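Local coordinates for periplasmic binding protein (Veillonella parvula, PDB 4MO9) that probably serves as the solute-binding component of a TroA-like, FepB-type iron uptake system, capturing its cargo, perhaps an iron chelate, between two lobes, at residues Ala228-Ala233 and Ala325-Leu330; Tyr222-Leu227 and Tyr311-Gly316. All blocks are in the same frame, centred on the assembly; numbering follows the deposited sequence.

Contact 1. Residues Ala228-Ala233 and Ala325-Leu330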
loop_
_atom_site.group_PDB
_atom_site.type_symbol
_atom_site.label_atom_id
_atom_site.label_comp_id
_atom_site.label_asym_id
_atom_site.label_seq_id
_atom_site.Cartn_x
_atom_site.Cartn_y
_atom_site.Cartn_z
ATOM N N ALA A 228 -8.115 8.556 5.606
ATOM C CA ALA A 228 -8.401 9.216 6.886
ATOM C C ALA A 228 -9.858 9.681 6.947
ATOM O O ALA A 228 -10.526 9.552 7.976
ATOM C CB ALA A 228 -7.460 10.383 7.096
ATOM N N THR A 229 -10.349 10.220 5.838
ATOM C CA THR A 229 -11.753 10.616 5.745
ATOM C C THR A 229 -12.715 9.432 5.930
ATOM O O THR A 229 -13.704 9.536 6.662
ATOM C CB THR A 229 -12.027 11.315 4.406
ATOM O OG1 THR A 229 -11.264 12.529 4.357
ATOM C CG2 THR A 229 -13.509 11.639 4.257
HETATM N N MSE A 230 -12.422 8.306 5.284
HETATM C CA MSE A 230 -13.273 7.124 5.411
HETATM C C MSE A 230 -13.276 6.573 6.831
HETATM O O MSE A 230 -14.253 5.948 7.261
HETATM C CB MSE A 230 -12.818 6.026 4.445
HETATM C CG MSE A 230 -12.828 6.453 2.991
HETATM SE SE MSE A 230 -12.470 4.917 1.805
HETATM C CE MSE A 230 -13.845 3.748 2.533
ATOM N N ALA A 231 -12.169 6.788 7.542
ATOM C CA ALA A 231 -12.011 6.316 8.909
ATOM C C ALA A 231 -12.528 7.348 9.909
ATOM O O ALA A 231 -12.323 7.198 11.113
ATOM C CB ALA A 231 -10.545 6.002 9.195
ATOM N N GLY A 232 -13.179 8.404 9.422
ATOM C CA GLY A 232 -13.913 9.300 10.300
ATOM C C GLY A 232 -13.142 10.501 10.821
ATOM O O GLY A 232 -13.505 11.063 11.863
ATOM N N ALA A 233 -12.095 10.916 10.108
ATOM C CA ALA A 233 -11.346 12.109 10.516
ATOM C C ALA A 233 -11.671 13.344 9.670
ATOM O O ALA A 233 -12.143 13.231 8.528
ATOM C CB ALA A 233 -9.858 11.840 10.492
ATOM N N ALA A 325 -5.222 -3.411 7.513
ATOM C CA ALA A 325 -4.527 -2.960 8.721
ATOM C C ALA A 325 -4.461 -1.435 8.809
ATOM O O ALA A 325 -4.431 -0.869 9.913
ATOM C CB ALA A 325 -3.131 -3.555 8.789
ATOM N N VAL A 326 -4.409 -0.769 7.660
ATOM C CA VAL A 326 -4.358 0.695 7.652
ATOM C C VAL A 326 -5.723 1.264 8.025
ATOM O O VAL A 326 -5.815 2.229 8.791
ATOM C CB VAL A 326 -3.948 1.241 6.280
ATOM C CG1 VAL A 326 -3.957 2.759 6.293
ATOM C CG2 VAL A 326 -2.562 0.736 5.905
ATOM N N PHE A 327 -6.780 0.670 7.479
ATOM C CA PHE A 327 -8.147 1.068 7.837
ATOM C C PHE A 327 -8.326 0.964 9.350
ATOM O O PHE A 327 -8.857 1.877 9.987
ATOM C CB PHE A 327 -9.186 0.174 7.126
ATOM C CG PHE A 327 -9.502 0.587 5.708
ATOM C CD1 PHE A 327 -8.718 0.138 4.649
ATOM C CD2 PHE A 327 -10.611 1.380 5.426
ATOM C CE1 PHE A 327 -9.017 0.491 3.332
ATOM C CE2 PHE A 327 -10.927 1.743 4.096
ATOM C CZ PHE A 327 -10.127 1.288 3.047
ATOM N N GLU A 328 -7.865 -0.144 9.925
ATOM C CA GLU A 328 -7.963 -0.354 11.370
ATOM C C GLU A 328 -7.119 0.640 12.165
ATOM O O GLU A 328 -7.572 1.191 13.174
ATOM C CB GLU A 328 -7.546 -1.781 11.722
ATOM C CG GLU A 328 -8.514 -2.865 11.232
ATOM C CD GLU A 328 -8.116 -4.236 11.735
ATOM O OE1 GLU A 328 -6.894 -4.471 11.913
ATOM O OE2 GLU A 328 -9.012 -5.076 11.977
ATOM N N TYR A 329 -5.894 0.879 11.709
ATOM C CA TYR A 329 -4.997 1.809 12.417
ATOM C C TYR A 329 -5.552 3.223 12.450
ATOM O O TYR A 329 -5.480 3.906 13.472
ATOM C CB TYR A 329 -3.614 1.828 11.763
ATOM C CG TYR A 329 -2.612 2.651 12.540
ATOM C CD1 TYR A 329 -2.138 3.865 12.055
ATOM C CD2 TYR A 329 -2.146 2.212 13.773
ATOM C CE1 TYR A 329 -1.211 4.615 12.778
ATOM C CE2 TYR A 329 -1.221 2.955 14.505
ATOM C CZ TYR A 329 -0.761 4.153 14.004
ATOM O OH TYR A 329 0.157 4.884 14.740
ATOM N N LEU A 330 -6.106 3.677 11.329
ATOM C CA LEU A 330 -6.630 5.039 11.276
ATOM C C LEU A 330 -7.855 5.174 12.178
ATOM O O LEU A 330 -7.951 6.117 12.953
ATOM C CB LEU A 330 -6.975 5.438 9.841
ATOM C CG LEU A 330 -5.799 5.658 8.894
ATOM C CD1 LEU A 330 -6.309 5.754 7.460
ATOM C CD2 LEU A 330 -5.027 6.920 9.280
#
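Ala231 and Leu330 meet at their first side-chain carbons, CB to CB at 3.7 Å, and this small apolar touch lies where the two backbones run nearest, with the CA of Ala231 6.0 Å from the CA of Leu330. Farther out along the same leucine, CD1 comes to rest against the last turn of helix 224-230, 3.8 Å from the backbone N of Ala228. Leu330 carries its CG anti to its own carbonyl carbon (chi1 -70°), a setting that, with chi2 extended, lets CD1 reach Ala228. The third touch belongs to selenomethionine, Met230, whose terminal methyl CE lies in the plane of the Phe327 ring, 3.9 Å from the edge atom CE2. Its chain runs extended at chi2 and then bends at chi3 (53°), turning CE toward the ring edge. The selenium itself stands 5.4 Å from the centroid of the Phe327 ring and well off the ring normal, an oblique Met-aromatic contact.

What positions Ala231 is the way its helix stops. Gly232 takes a positive phi and is the C-prime residue of a Schellman motif: Ala233 N bonds back to Ala228 O at 3.0 Å, and Gly232 N to Thr229 O at an equal length. At these backbone angles a CB on Gly232 would probably be jammed against the carbonyl O of Ala231. Beyond this shell, Tyr335 OH bonds to Gly232 O, and Phe334 packs on both Ala228 and Ala231, continuing the apolar seam along helix 324-334. The long helix 171-194 flanks the Met230-Phe327 end, with Leu189 on Met230 and Val185 and Tyr181 on Phe327. Both helices of the pair border the sheet, helix 224-230 touching strand 259-263 through Trp224 on Met263 and helix 324-334 touching strand 310-313 through Tyr329 on Tyr311.

Contact 2. Residues Tyr222-Leu227 and Tyr311-Gly316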
loop_
_atom_site.group_PDB
_atom_site.type_symbol
_atom_site.label_atom_id
_atom_site.label_comp_id
_atom_site.label_asym_id
_atom_site.label_seq_id
_atom_site.Cartn_x
_atom_site.Cartn_y
_atom_site.Cartn_z
ATOM N N TYR A 222 -7.777 11.928 -1.593
ATOM C CA TYR A 222 -6.671 11.264 -2.276
ATOM C C TYR A 222 -5.753 10.540 -1.297
ATOM O O TYR A 222 -5.299 11.145 -0.320
ATOM C CB TYR A 222 -5.849 12.264 -3.092
ATOM C CG TYR A 222 -4.643 11.619 -3.731
ATOM C CD1 TYR A 222 -4.789 10.721 -4.781
ATOM C CD2 TYR A 222 -3.362 11.894 -3.281
ATOM C CE1 TYR A 222 -3.690 10.115 -5.364
ATOM C CE2 TYR A 222 -2.257 11.298 -3.855
ATOM C CZ TYR A 222 -2.425 10.409 -4.897
ATOM O OH TYR A 222 -1.320 9.813 -5.469
ATOM N N SER A 223 -5.498 9.255 -1.560
ATOM C CA SER A 223 -4.486 8.489 -0.827
ATOM C C SER A 223 -4.756 8.524 0.681
ATOM O O SER A 223 -5.886 8.283 1.103
ATOM C CB SER A 223 -3.086 9.032 -1.159
ATOM O OG SER A 223 -2.068 8.256 -0.547
ATOM N N TRP A 224 -3.734 8.838 1.487
ATOM C CA TRP A 224 -3.905 8.904 2.941
ATOM C C TRP A 224 -5.066 9.823 3.349
ATOM O O TRP A 224 -5.738 9.583 4.366
ATOM C CB TRP A 224 -2.606 9.375 3.639
ATOM C CG TRP A 224 -1.588 8.284 3.742
ATOM C CD1 TRP A 224 -0.505 8.089 2.932
ATOM C CD2 TRP A 224 -1.588 7.203 4.682
ATOM N NE1 TRP A 224 0.180 6.954 3.320
ATOM C CE2 TRP A 224 -0.465 6.392 4.393
ATOM C CE3 TRP A 224 -2.426 6.840 5.742
ATOM C CZ2 TRP A 224 -0.155 5.248 5.136
ATOM C CZ3 TRP A 224 -2.124 5.710 6.479
ATOM C CH2 TRP A 224 -0.996 4.921 6.171
ATOM N N GLY A 225 -5.289 10.880 2.579
ATOM C CA GLY A 225 -6.383 11.788 2.885
ATOM C C GLY A 225 -7.739 11.129 2.679
ATOM O O GLY A 225 -8.682 11.378 3.437
ATOM N N ALA A 226 -7.847 10.295 1.647
ATOM C CA ALA A 226 -9.097 9.573 1.413
ATOM C C ALA A 226 -9.335 8.549 2.520
ATOM O O ALA A 226 -10.455 8.408 3.023
ATOM C CB ALA A 226 -9.093 8.894 0.044
ATOM N N LEU A 227 -8.282 7.821 2.886
ATOM C CA LEU A 227 -8.381 6.810 3.927
ATOM C C LEU A 227 -8.739 7.432 5.277
ATOM O O LEU A 227 -9.577 6.895 6.011
ATOM C CB LEU A 227 -7.067 6.039 4.043
ATOM C CG LEU A 227 -6.697 5.169 2.840
ATOM C CD1 LEU A 227 -5.268 4.656 2.999
ATOM C CD2 LEU A 227 -7.659 4.006 2.722
ATOM N N TYR A 311 1.405 10.282 15.705
ATOM C CA TYR A 311 1.423 8.889 15.269
ATOM C C TYR A 311 2.208 8.740 13.977
ATOM O O TYR A 311 2.596 9.732 13.362
ATOM C CB TYR A 311 -0.010 8.405 15.016
ATOM C CG TYR A 311 -0.886 8.470 16.236
ATOM C CD1 TYR A 311 -1.507 9.657 16.611
ATOM C CD2 TYR A 311 -1.079 7.353 17.025
ATOM C CE1 TYR A 311 -2.299 9.727 17.751
ATOM C CE2 TYR A 311 -1.873 7.410 18.166
ATOM C CZ TYR A 311 -2.475 8.600 18.521
ATOM O OH TYR A 311 -3.269 8.655 19.638
ATOM N N SER A 312 2.424 7.495 13.557
ATOM C CA SER A 312 3.099 7.217 12.293
ATOM C C SER A 312 2.660 5.853 11.780
ATOM O O SER A 312 2.559 4.905 12.558
ATOM C CB SER A 312 4.624 7.243 12.496
ATOM O OG SER A 312 5.293 6.923 11.277
ATOM N N ALA A 313 2.363 5.765 10.482
ATOM C CA ALA A 313 2.043 4.498 9.840
ATOM C C ALA A 313 2.914 4.380 8.597
ATOM O O ALA A 313 3.356 5.395 8.057
ATOM C CB ALA A 313 0.570 4.443 9.464
ATOM N N HIS A 314 3.169 3.154 8.148
ATOM C CA HIS A 314 4.063 2.911 7.017
ATOM C C HIS A 314 3.407 3.313 5.688
ATOM O O HIS A 314 2.321 2.823 5.348
ATOM C CB HIS A 314 4.469 1.425 6.978
ATOM C CG HIS A 314 5.624 1.132 6.066
ATOM N ND1 HIS A 314 5.534 1.245 4.697
ATOM C CD2 HIS A 314 6.895 0.741 6.329
ATOM C CE1 HIS A 314 6.699 0.938 4.152
ATOM N NE2 HIS A 314 7.542 0.625 5.120
ATOM N N HIS A 315 4.093 4.174 4.935
ATOM C CA HIS A 315 3.613 4.752 3.671
ATOM C C HIS A 315 3.300 3.713 2.596
ATOM O O HIS A 315 2.516 3.975 1.672
ATOM C CB HIS A 315 4.668 5.745 3.156
ATOM C CG HIS A 315 4.183 6.677 2.085
ATOM N ND1 HIS A 315 2.938 7.266 2.110
ATOM C CD2 HIS A 315 4.804 7.157 0.981
ATOM C CE1 HIS A 315 2.802 8.052 1.052
ATOM N NE2 HIS A 315 3.922 8.006 0.354
ATOM N N GLY A 316 3.906 2.531 2.705
ATOM C CA GLY A 316 3.768 1.518 1.668
ATOM C C GLY A 316 2.691 0.484 1.955
ATOM O O GLY A 316 2.540 -0.493 1.222
#
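Trp224 sends its indole across to the turn that follows strand 310-313, and its atoms can be read in order as a worked case of one large side chain tying a helix to a sheet. From CB, with CG anti to the carbonyl carbon (chi1 -78°), the ring system projects toward the opposing segment. CD1 lies close to the plane of the His315 imidazole, 3.6 Å from its ND1. Next comes NE1, which donates a hydrogen bond to His315 ND1 at 3.0 Å, bent to 141° at the hydrogen. The donor sits nearly in the imidazole plane, while ND1 is tilted 18° from that of the indole, and the two rings meet rim to rim, neither lying over the other. Farther along, CZ2 approaches His314 O edge-on at 3.5 Å, and CH2 touches Ala313 CB at 3.7 Å. A leucine in place of Trp224 would probably leave His315 ND1 without its indole donor, its ring freer to turn, and open a gap beside Ala313.

The turn is braced from within: His314 ND1 accepts a bond from Gly316 N at 2.9 Å, close to the imidazole plane. Around the indole, Phe218, Met263 and Val326 add further packing. Here the carboxyl end of a parallel strand, the loop leaving it and the first turn of a neighbouring helix meet, an arrangement characteristic of the alpha/beta lobes of periplasmic binding proteins, whose strand-end loops commonly face the cleft.

Contacts 1 and 2, their centres 9 Å apart, share helix 224-230: its first turn anchors contact 2 and its last reaches contact 1. Strand 310-313 and helix 324-334, successive in the chain, supply the other sides. The two contacts touch directly, with Val326 CG1 3.5 Å from Trp224 CZ3, Leu330 CD1 3.5 Å from Leu227 CB, and a probable hydrogen bond of 3.2 Å between Tyr329 OH and Ser312 O. At contact 2 the His315 side chain lies about 9 Å from the bound trimethylamine oxide, without touching it; the pocket residues Trp45, Ala48, Ser73 and Arg78 belong to neither contact, and contact 1 belongs to the helical packing behind contact 2.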